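Local coordinates for ferritin like protein (Caulobacter vibrioides, PDB 3HL1), which is of unknown function but has a ferritin-like helical fold and probably binds metal, at residues 36-39 and 40-43; 60-63 and 64-68; 236-239 and 240-244. One frame throughout, in Å; residues are numbered along the deposited sequence.

Interaction 1: 36-39 and 40-43; sequences IKDP and TTVP
Asp-38 and Thr-41 are the ends of a type I beta turn, with Pro-39 and Thr-40 at its corner. The backbone N of Thr-41 closes it with a 3.2 Å hydrogen bond to Asp-38 O. Proline suits the first corner because its ring restricts phi to about the value needed there in a type I turn (-68° here). The hydroxyl of Thr-41 adds a second bond to the same carbonyl: OG1 lies 2.8 Å from Asp-38 O, nearly in line with the C=O bond. This rotation is set by a chi1 of 56°, which places OG1 between the backbone N and the carbonyl carbon. Thr-41 is also the N-cap of helix 42-67, so the turn that ends the link from helix 8-35 runs directly into the next helix of the ferritin-like fold.

The Asp-38 carboxylate reaches forward to Thr-40, and the 3.0 Å bond from Thr-40 N to OD1 makes an Asx turn. Aspartate's single methylene lets OD1 reach the N-H two residues on, and threonine adds a hydroxyl to the same oxygen: Thr-40 OG1 stands 2.8 Å from OD1 on the syn side, on the same face as the N-H. Buried Ile-36 packs beside the turn: CG2 lies 3.5 Å from Thr-41 OG1, and CD1 makes the apolar contact with Pro-43 CB. Pro-247 packs against Ile-36, Thr-41 and Pro-43.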
ATOM      1  N   ILE A  36     -18.666   3.103  -2.806  1.00 30.25           N
ATOM      2  CA  ILE A  36     -19.262   4.323  -3.227  1.00 29.19           C
ATOM      3  C   ILE A  36     -20.109   4.021  -4.445  1.00 31.69           C
ATOM      4  O   ILE A  36     -19.599   3.600  -5.465  1.00 30.71           O
ATOM      5  CB  ILE A  36     -18.243   5.405  -3.574  1.00 29.62           C
ATOM      6  CG1 ILE A  36     -17.338   5.632  -2.348  1.00 22.84           C
ATOM      7  CG2 ILE A  36     -18.974   6.701  -3.955  1.00 26.48           C
ATOM      8  CD1 ILE A  36     -16.039   6.474  -2.620  1.00 30.41           C
ATOM      9  N   LYS A  37     -21.409   4.251  -4.325  1.00 32.11           N
ATOM     10  CA  LYS A  37     -22.336   3.846  -5.376  1.00 34.30           C
ATOM     11  C   LYS A  37     -22.098   4.579  -6.690  1.00 35.02           C
ATOM     12  O   LYS A  37     -22.141   3.975  -7.774  1.00 29.37           O
ATOM     13  CB  LYS A  37     -23.788   4.043  -4.911  1.00 34.33           C
ATOM     14  CG  LYS A  37     -24.237   3.154  -3.798  1.00 33.76           C
ATOM     15  CD  LYS A  37     -25.750   3.355  -3.501  1.00 38.68           C
ATOM     16  CE  LYS A  37     -26.239   2.500  -2.342  1.00 45.26           C
ATOM     17  NZ  LYS A  37     -27.738   2.625  -2.155  1.00 45.11           N
ATOM     18  N   ASP A  38     -21.868   5.882  -6.590  1.00 34.89           N
ATOM     19  CA  ASP A  38     -21.681   6.735  -7.755  1.00 35.19           C
ATOM     20  C   ASP A  38     -20.194   7.005  -8.084  1.00 33.10           C
ATOM     21  O   ASP A  38     -19.519   7.788  -7.418  1.00 32.69           O
ATOM     22  CB  ASP A  38     -22.493   8.021  -7.585  1.00 35.52           C
ATOM     23  CG  ASP A  38     -22.412   8.947  -8.786  1.00 40.78           C
ATOM     24  OD1 ASP A  38     -21.788   8.602  -9.807  1.00 33.71           O
ATOM     25  OD2 ASP A  38     -23.004  10.044  -8.686  1.00 43.34           O
ATOM     26  N   PRO A  39     -19.690   6.364  -9.151  1.00 36.76           N
ATOM     27  CA  PRO A  39     -18.281   6.509  -9.500  1.00 37.78           C
ATOM     28  C   PRO A  39     -17.855   7.872  -9.996  1.00 35.36           C
ATOM     29  O   PRO A  39     -16.659   8.150 -10.077  1.00 35.71           O
ATOM     30  CB  PRO A  39     -18.069   5.461 -10.606  1.00 39.40           C
ATOM     31  CG  PRO A  39     -19.247   4.577 -10.570  1.00 40.71           C
ATOM     32  CD  PRO A  39     -20.374   5.446 -10.082  1.00 35.01           C
ATOM     33  N   THR A  40     -18.805   8.744 -10.323  1.00 36.49           N
ATOM     34  CA  THR A  40     -18.446  10.074 -10.785  1.00 35.03           C
ATOM     35  C   THR A  40     -18.156  11.032  -9.627  1.00 36.44           C
ATOM     36  O   THR A  40     -17.753  12.200  -9.864  1.00 35.32           O
ATOM     37  CB  THR A  40     -19.580  10.694 -11.673  1.00 35.66           C
ATOM     38  OG1 THR A  40     -20.719  10.928 -10.858  1.00 36.29           O
ATOM     39  CG2 THR A  40     -19.995   9.757 -12.836  1.00 24.15           C
ATOM     40  N   THR A  41     -18.383  10.597  -8.383  1.00 32.74           N
ATOM     41  CA  THR A  41     -18.252  11.525  -7.267  1.00 33.96           C
ATOM     42  C   THR A  41     -16.774  11.831  -6.975  1.00 37.49           C
ATOM     43  O   THR A  41     -15.866  11.062  -7.320  1.00 35.73           O
ATOM     44  CB  THR A  41     -18.951  11.010  -5.994  1.00 34.07           C
ATOM     45  OG1 THR A  41     -18.436   9.716  -5.652  1.00 28.99           O
ATOM     46  CG2 THR A  41     -20.459  10.902  -6.192  1.00 26.84           C
ATOM     47  N   VAL A  42     -16.532  12.966  -6.323  1.00 36.75           N
ATOM     48  CA  VAL A  42     -15.155  13.387  -6.072  1.00 36.33           C
ATOM     49  C   VAL A  42     -14.397  12.340  -5.223  1.00 33.03           C
ATOM     50  O   VAL A  42     -13.253  12.052  -5.532  1.00 33.06           O
ATOM     51  CB  VAL A  42     -15.047  14.831  -5.466  1.00 37.75           C
ATOM     52  CG1 VAL A  42     -13.648  15.087  -4.913  1.00 35.02           C
ATOM     53  CG2 VAL A  42     -15.435  15.904  -6.525  1.00 32.87           C
ATOM     54  N   PRO A  43     -15.015  11.788  -4.156  1.00 35.05           N
ATOM     55  CA  PRO A  43     -14.224  10.892  -3.304  1.00 34.70           C
ATOM     56  C   PRO A  43     -13.873   9.615  -4.030  1.00 31.57           C
ATOM     57  O   PRO A  43     -12.793   9.052  -3.844  1.00 31.68           O
ATOM     58  CB  PRO A  43     -15.160  10.606  -2.121  1.00 33.35           C
ATOM     59  CG  PRO A  43     -16.195  11.699  -2.180  1.00 38.37           C
ATOM     60  CD  PRO A  43     -16.378  11.930  -3.624  1.00 36.54           C
TER

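Interaction 2: 60-63 and 64-68; sequences LVSN and IANAY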
ATOM      1  N   LEU A  60       7.605  -0.326  -7.365  1.00 30.62           N
ATOM      2  CA  LEU A  60       8.853   0.414  -7.141  1.00 27.88           C
ATOM      3  C   LEU A  60       9.647  -0.201  -6.042  1.00 29.18           C
ATOM      4  O   LEU A  60      10.894  -0.298  -6.148  1.00 29.78           O
ATOM      5  CB  LEU A  60       8.563   1.900  -6.849  1.00 26.93           C
ATOM      6  CG  LEU A  60       7.883   2.686  -8.011  1.00 32.58           C
ATOM      7  CD1 LEU A  60       7.790   4.174  -7.648  1.00 34.41           C
ATOM      8  CD2 LEU A  60       8.620   2.492  -9.295  1.00 31.85           C
ATOM      9  N   VAL A  61       8.970  -0.603  -4.971  1.00 29.25           N
ATOM     10  CA  VAL A  61       9.636  -1.290  -3.897  1.00 30.01           C
ATOM     11  C   VAL A  61      10.234  -2.605  -4.411  1.00 30.00           C
ATOM     12  O   VAL A  61      11.369  -2.890  -4.133  1.00 31.30           O
ATOM     13  CB  VAL A  61       8.753  -1.519  -2.637  1.00 30.65           C
ATOM     14  CG1 VAL A  61       9.498  -2.432  -1.641  1.00 33.33           C
ATOM     15  CG2 VAL A  61       8.417  -0.187  -1.949  1.00 30.07           C
ATOM     16  N   SER A  62       9.475  -3.383  -5.181  1.00 28.09           N
ATOM     17  CA  SER A  62      10.014  -4.608  -5.769  1.00 30.67           C
ATOM     18  C   SER A  62      11.285  -4.308  -6.599  1.00 27.38           C
ATOM     19  O   SER A  62      12.283  -5.028  -6.553  1.00 26.53           O
ATOM     20  CB  SER A  62       8.976  -5.291  -6.673  1.00 29.46           C
ATOM     21  OG  SER A  62       9.529  -6.484  -7.240  1.00 31.01           O
ATOM     22  N   ASN A  63      11.234  -3.252  -7.390  1.00 28.13           N
ATOM     23  CA  ASN A  63      12.374  -2.861  -8.224  1.00 28.79           C
ATOM     24  C   ASN A  63      13.598  -2.470  -7.407  1.00 27.95           C
ATOM     25  O   ASN A  63      14.708  -2.920  -7.702  1.00 28.76           O
ATOM     26  CB  ASN A  63      11.992  -1.694  -9.205  1.00 25.09           C
ATOM     27  CG  ASN A  63      11.124  -2.159 -10.336  1.00 28.46           C
ATOM     28  OD1 ASN A  63      10.940  -3.378 -10.551  1.00 35.59           O
ATOM     29  ND2 ASN A  63      10.582  -1.172 -11.129  1.00 28.05           N
ATOM     30  N   ILE A  64      13.394  -1.725  -6.342  1.00 26.59           N
ATOM     31  CA  ILE A  64      14.495  -1.356  -5.456  1.00 28.46           C
ATOM     32  C   ILE A  64      15.061  -2.621  -4.781  1.00 27.54           C
ATOM     33  O   ILE A  64      16.259  -2.840  -4.747  1.00 25.74           O
ATOM     34  CB  ILE A  64      14.039  -0.359  -4.350  1.00 28.27           C
ATOM     35  CG1 ILE A  64      13.572   0.979  -4.963  1.00 31.93           C
ATOM     36  CG2 ILE A  64      15.211  -0.105  -3.339  1.00 30.11           C
ATOM     37  CD1 ILE A  64      12.833   1.847  -3.962  1.00 29.84           C
ATOM     38  N   ALA A  65      14.183  -3.423  -4.184  1.00 28.82           N
ATOM     39  CA  ALA A  65      14.594  -4.642  -3.479  1.00 25.01           C
ATOM     40  C   ALA A  65      15.356  -5.548  -4.441  1.00 25.87           C
ATOM     41  O   ALA A  65      16.395  -6.109  -4.086  1.00 26.35           O
ATOM     42  CB  ALA A  65      13.371  -5.370  -2.881  1.00 24.97           C
ATOM     43  N   ASN A  66      14.809  -5.761  -5.628  1.00 27.01           N
ATOM     44  CA  ASN A  66      15.459  -6.616  -6.601  1.00 28.16           C
ATOM     45  C   ASN A  66      16.847  -6.136  -7.031  1.00 27.52           C
ATOM     46  O   ASN A  66      17.765  -6.967  -7.252  1.00 31.47           O
ATOM     47  CB  ASN A  66      14.575  -6.919  -7.832  1.00 26.46           C
ATOM     48  CG  ASN A  66      13.684  -8.089  -7.612  1.00 32.79           C
ATOM     49  OD1 ASN A  66      14.150  -9.226  -7.430  1.00 26.27           O
ATOM     50  ND2 ASN A  66      12.386  -7.830  -7.549  1.00 24.41           N
ATOM     51  N   ALA A  67      17.009  -4.836  -7.179  1.00 27.05           N
ATOM     52  CA  ALA A  67      18.321  -4.254  -7.470  1.00 28.30           C
ATOM     53  C   ALA A  67      19.353  -4.619  -6.387  1.00 26.61           C
ATOM     54  O   ALA A  67      20.524  -4.832  -6.722  1.00 25.24           O
ATOM     55  CB  ALA A  67      18.246  -2.764  -7.582  1.00 27.57           C
ATOM     56  N   TYR A  68      18.917  -4.711  -5.113  1.00 26.69           N
ATOM     57  CA  TYR A  68      19.770  -5.138  -4.007  1.00 26.30           C
ATOM     58  C   TYR A  68      19.857  -6.675  -3.830  1.00 25.71           C
ATOM     59  O   TYR A  68      20.506  -7.152  -2.907  1.00 27.17           O
ATOM     60  CB  TYR A  68      19.309  -4.509  -2.694  1.00 28.13           C
ATOM     61  CG  TYR A  68      19.704  -3.073  -2.544  1.00 29.32           C
ATOM     62  CD1 TYR A  68      19.012  -2.053  -3.207  1.00 30.28           C
ATOM     63  CD2 TYR A  68      20.781  -2.706  -1.729  1.00 27.12           C
ATOM     64  CE1 TYR A  68      19.360  -0.721  -3.045  1.00 32.95           C
ATOM     65  CE2 TYR A  68      21.150  -1.358  -1.586  1.00 27.10           C
ATOM     66  CZ  TYR A  68      20.424  -0.382  -2.240  1.00 28.71           C
ATOM     67  OH  TYR A  68      20.792   0.948  -2.119  1.00 30.18           O
TER
HETATM   68  O   HOH W   1      10.812  -5.963  -9.463  1.00 26.65           O
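Ser-62 and Asn-66, one helical turn apart, meet through a carbonyl that is gripped twice. Asn-66 N donates to Ser-62 O at 2.8 Å in the ordinary helical bond, and the side-chain amide of Asn-66 adds a second, ND2 to Ser-62 O at 3.0 Å. The two donors come to the carbonyl from opposite faces of its plane; the hydrogen bond from ND2 is the more bent, with an N-H...O angle of 132°. A chi1 of -86° turns the Asn-66 amide back along the helix toward this oxygen.

A water molecule joins the polar side chains on this flank. It accepts from Ser-62 OG at 2.6 Å and donates to Asn-63 OD1 at 2.8 Å, while its bond from Asn-66 ND2 is weak. Serine and asparagine fit here because they are short enough to gather round one water in a buried place. The same stretch is the last part of helix 42-67, one of the long helices of the ferritin-like fold, and bonds such as Ala-67 N to Asn-63 O, 3.0 Å, carry its regular pattern to the end.

Farther out, the amides are fixed by other parts of the chain. Asn-63 ND2 donates to the carbonyls of Leu-182 and Met-169, while Asn-66 OD1 pairs with Ser-71 OG. Asn-66 ND2 also donates to Phe-284 O, so the bent bond to Ser-62 O and the weak one to the water probably share its other hydrogen. The remaining flank is apolar, as suits a helix packed on its neighbours: Ile-64 meets Phe-15, Met-155 and Val-199 from three other helices, while Val-61 packs on Ile-19, Tyr-148 and Ile-202.

Interaction 3: 236-239 and 240-244; sequences RFDF and IRRMP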
ATOM      1  N   ARG A 236      -5.503  14.608   0.017  1.00 40.50           N
ATOM      2  CA  ARG A 236      -6.712  14.061  -0.621  1.00 42.19           C
ATOM      3  C   ARG A 236      -7.720  13.519   0.386  1.00 40.34           C
ATOM      4  O   ARG A 236      -8.914  13.808   0.314  1.00 41.45           O
ATOM      5  CB  ARG A 236      -6.349  12.852  -1.508  1.00 45.36           C
ATOM      6  CG  ARG A 236      -5.651  13.129  -2.804  1.00 55.86           C
ATOM      7  CD  ARG A 236      -5.336  11.765  -3.421  1.00 64.77           C
ATOM      8  NE  ARG A 236      -4.367  11.858  -4.500  1.00 66.08           N
ATOM      9  CZ  ARG A 236      -4.652  11.748  -5.789  1.00 72.12           C
ATOM     10  NH1 ARG A 236      -5.892  11.512  -6.208  1.00 74.79           N
ATOM     11  NH2 ARG A 236      -3.670  11.865  -6.670  1.00 79.30           N
ATOM     12  N   PHE A 237      -7.220  12.676   1.298  1.00 37.67           N
ATOM     13  CA  PHE A 237      -8.048  11.979   2.275  1.00 37.44           C
ATOM     14  C   PHE A 237      -8.549  12.908   3.362  1.00 36.45           C
ATOM     15  O   PHE A 237      -9.673  12.774   3.788  1.00 36.06           O
ATOM     16  CB  PHE A 237      -7.320  10.749   2.876  1.00 34.85           C
ATOM     17  CG  PHE A 237      -6.887   9.697   1.824  1.00 37.40           C
ATOM     18  CD1 PHE A 237      -7.544   9.578   0.597  1.00 38.27           C
ATOM     19  CD2 PHE A 237      -5.816   8.815   2.091  1.00 34.56           C
ATOM     20  CE1 PHE A 237      -7.140   8.624  -0.341  1.00 41.40           C
ATOM     21  CE2 PHE A 237      -5.409   7.886   1.157  1.00 37.31           C
ATOM     22  CZ  PHE A 237      -6.069   7.773  -0.053  1.00 36.20           C
ATOM     23  N   ASP A 238      -7.721  13.862   3.781  1.00 37.15           N
ATOM     24  CA  ASP A 238      -8.161  14.888   4.727  1.00 39.14           C
ATOM     25  C   ASP A 238      -9.269  15.747   4.096  1.00 37.16           C
ATOM     26  O   ASP A 238     -10.214  16.142   4.752  1.00 37.29           O
ATOM     27  CB  ASP A 238      -6.965  15.714   5.175  1.00 41.66           C
ATOM     28  CG  ASP A 238      -7.299  16.661   6.321  1.00 50.31           C
ATOM     29  OD1 ASP A 238      -7.855  16.209   7.350  1.00 44.45           O
ATOM     30  OD2 ASP A 238      -7.004  17.861   6.160  1.00 58.09           O
ATOM     31  N   PHE A 239      -9.164  16.001   2.799  1.00 36.84           N
ATOM     32  CA  PHE A 239     -10.214  16.694   2.063  1.00 39.36           C
ATOM     33  C   PHE A 239     -11.547  15.960   2.165  1.00 38.88           C
ATOM     34  O   PHE A 239     -12.569  16.554   2.497  1.00 37.60           O
ATOM     35  CB  PHE A 239      -9.806  16.858   0.605  1.00 39.09           C
ATOM     36  CG  PHE A 239     -10.874  17.462  -0.254  1.00 40.95           C
ATOM     37  CD1 PHE A 239     -11.003  18.857  -0.354  1.00 49.77           C
ATOM     38  CD2 PHE A 239     -11.729  16.653  -0.989  1.00 47.11           C
ATOM     39  CE1 PHE A 239     -12.001  19.440  -1.163  1.00 48.42           C
ATOM     40  CE2 PHE A 239     -12.729  17.222  -1.792  1.00 49.70           C
ATOM     41  CZ  PHE A 239     -12.850  18.627  -1.885  1.00 43.92           C
ATOM     42  N   ILE A 240     -11.520  14.652   1.916  1.00 37.97           N
ATOM     43  CA  ILE A 240     -12.725  13.838   1.974  1.00 38.32           C
ATOM     44  C   ILE A 240     -13.266  13.851   3.390  1.00 39.06           C
ATOM     45  O   ILE A 240     -14.470  13.996   3.586  1.00 40.10           O
ATOM     46  CB  ILE A 240     -12.479  12.369   1.497  1.00 35.30           C
ATOM     47  CG1 ILE A 240     -12.130  12.340   0.001  1.00 36.88           C
ATOM     48  CG2 ILE A 240     -13.694  11.491   1.769  1.00 38.24           C
ATOM     49  CD1 ILE A 240     -11.476  11.028  -0.481  1.00 34.95           C
ATOM     50  N   ARG A 241     -12.372  13.720   4.372  1.00 38.41           N
ATOM     51  CA  ARG A 241     -12.775  13.695   5.787  1.00 38.49           C
ATOM     52  C   ARG A 241     -13.585  14.932   6.185  1.00 41.53           C
ATOM     53  O   ARG A 241     -14.502  14.837   7.008  1.00 40.78           O
ATOM     54  CB  ARG A 241     -11.552  13.582   6.697  1.00 34.48           C
ATOM     55  CG  ARG A 241     -11.857  13.313   8.168  1.00 35.92           C
ATOM     56  CD  ARG A 241     -10.532  13.276   8.942  1.00 39.58           C
ATOM     57  NE  ARG A 241      -9.832  14.578   8.893  1.00 51.44           N
ATOM     58  CZ  ARG A 241      -9.914  15.556   9.817  1.00 52.12           C
ATOM     59  NH1 ARG A 241     -10.650  15.412  10.921  1.00 42.95           N
ATOM     60  NH2 ARG A 241      -9.235  16.694   9.661  1.00 50.06           N
ATOM     61  N   ARG A 242     -13.233  16.066   5.573  1.00 45.50           N
ATOM     62  CA  ARG A 242     -13.837  17.378   5.843  1.00 47.04           C
ATOM     63  C   ARG A 242     -15.080  17.735   5.037  1.00 47.94           C
ATOM     64  O   ARG A 242     -15.713  18.721   5.354  1.00 48.51           O
ATOM     65  CB  ARG A 242     -12.807  18.480   5.617  1.00 47.70           C
ATOM     66  CG  ARG A 242     -11.619  18.419   6.547  1.00 53.26           C
ATOM     67  CD  ARG A 242     -10.534  19.388   6.072  1.00 63.37           C
ATOM     68  NE  ARG A 242      -9.335  19.330   6.904  1.00 65.75           N
ATOM     69  CZ  ARG A 242      -9.218  19.879   8.115  1.00 68.26           C
ATOM     70  NH1 ARG A 242     -10.216  20.571   8.663  1.00 69.07           N
ATOM     71  NH2 ARG A 242      -8.074  19.750   8.784  1.00 68.33           N
HETATM   72  N   MSE A 243     -15.449  16.950   4.033  1.00 47.81           N
HETATM   73  CA  MSE A 243     -16.611  17.280   3.205  1.00 48.87           C
HETATM   74  C   MSE A 243     -17.926  17.282   3.962  1.00 48.74           C
HETATM   75  O   MSE A 243     -18.138  16.433   4.830  1.00 47.65           O
HETATM   76  CB  MSE A 243     -16.780  16.279   2.084  1.00 48.67           C
HETATM   77  CG  MSE A 243     -15.686  16.314   1.071  1.00 51.20           C
HETATM   78 SE   MSE A 243     -15.950  14.874  -0.253  0.75 47.89          SE
HETATM   79  CE  MSE A 243     -16.952  13.609   0.767  1.00 46.74           C
ATOM     80  N   PRO A 244     -18.831  18.225   3.611  1.00 50.77           N
ATOM     81  CA  PRO A 244     -20.181  18.204   4.200  1.00 50.75           C
ATOM     82  C   PRO A 244     -21.076  17.050   3.709  1.00 51.35           C
ATOM     83  O   PRO A 244     -21.866  16.508   4.489  1.00 53.42           O
ATOM     84  CB  PRO A 244     -20.781  19.563   3.795  1.00 50.38           C
ATOM     85  CG  PRO A 244     -19.823  20.199   2.858  1.00 48.03           C
ATOM     86  CD  PRO A 244     -18.623  19.368   2.692  1.00 49.73           C
TER
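Asp-238 presents its carboxylate to two guanidinium groups, each met at its edge. The Arg-241 plane is turned only 15° from that of the carboxylate, and both NE and NH2 point at Asp-238 OD1, at 3.0 and 2.7 Å. This side-on grip brings NH2 to the syn lone pair of OD1, whereas NE comes nearly along the C-O axis. The Arg-242 plane stands at 90° to the carboxylate, with its NE 2.9 Å from Asp-238 OD2, above the carboxylate plane; one of its faces carries Arg-241 NH2, displaced toward the rim. The two arginines reach the acid by different routes: Arg-241 bends at chi3 (63°), while Arg-242 runs extended from CG to NE.

Phe-239 projects outward from the helix, and the side chain of Met-243, a selenomethionine one turn on, comes up to its ring. Phe-239 CE2 touches Met-243 CG at 4.2 Å, and the SE atom lies obliquely to the ring in a Met-aromatic contact. Trp-231 meets the Phe-239 ring edge-to-face. On the buried side of helix 233-242, Phe-237 CD1 is 4.3 Å from Ile-240 CD1, which lies at the ring edge; Tyr-29 stacks edge-to-face with Phe-237.

Spacings of three and four residues put both arginines within range of a single aspartate at the C-terminal end of this helix. The shared carboxylate probably eases the closeness of the two cations, and the ion pairs probably favour the ionised acid.

In the fold
Helix 8-35 gives way to the tight turn of interaction 1, which closes the short connection and starts helix 42-67. Interaction 2 lies at the other end of that same helix, about 34 Å away between centres and on the opposite side of the chain's centre. Much later, interaction 3 ends helix 233-242 and brings the chain back beside interaction 1: Pro-43 CG meets Met-243 CE at 3.6 Å, Val-42 packs on Phe-239, and Pro-43 also on Ile-240. The three contacts are local and follow in series, so none nests within or crosses another. Together they mark both ends of helix 42-67 and its junction with helix 233-242.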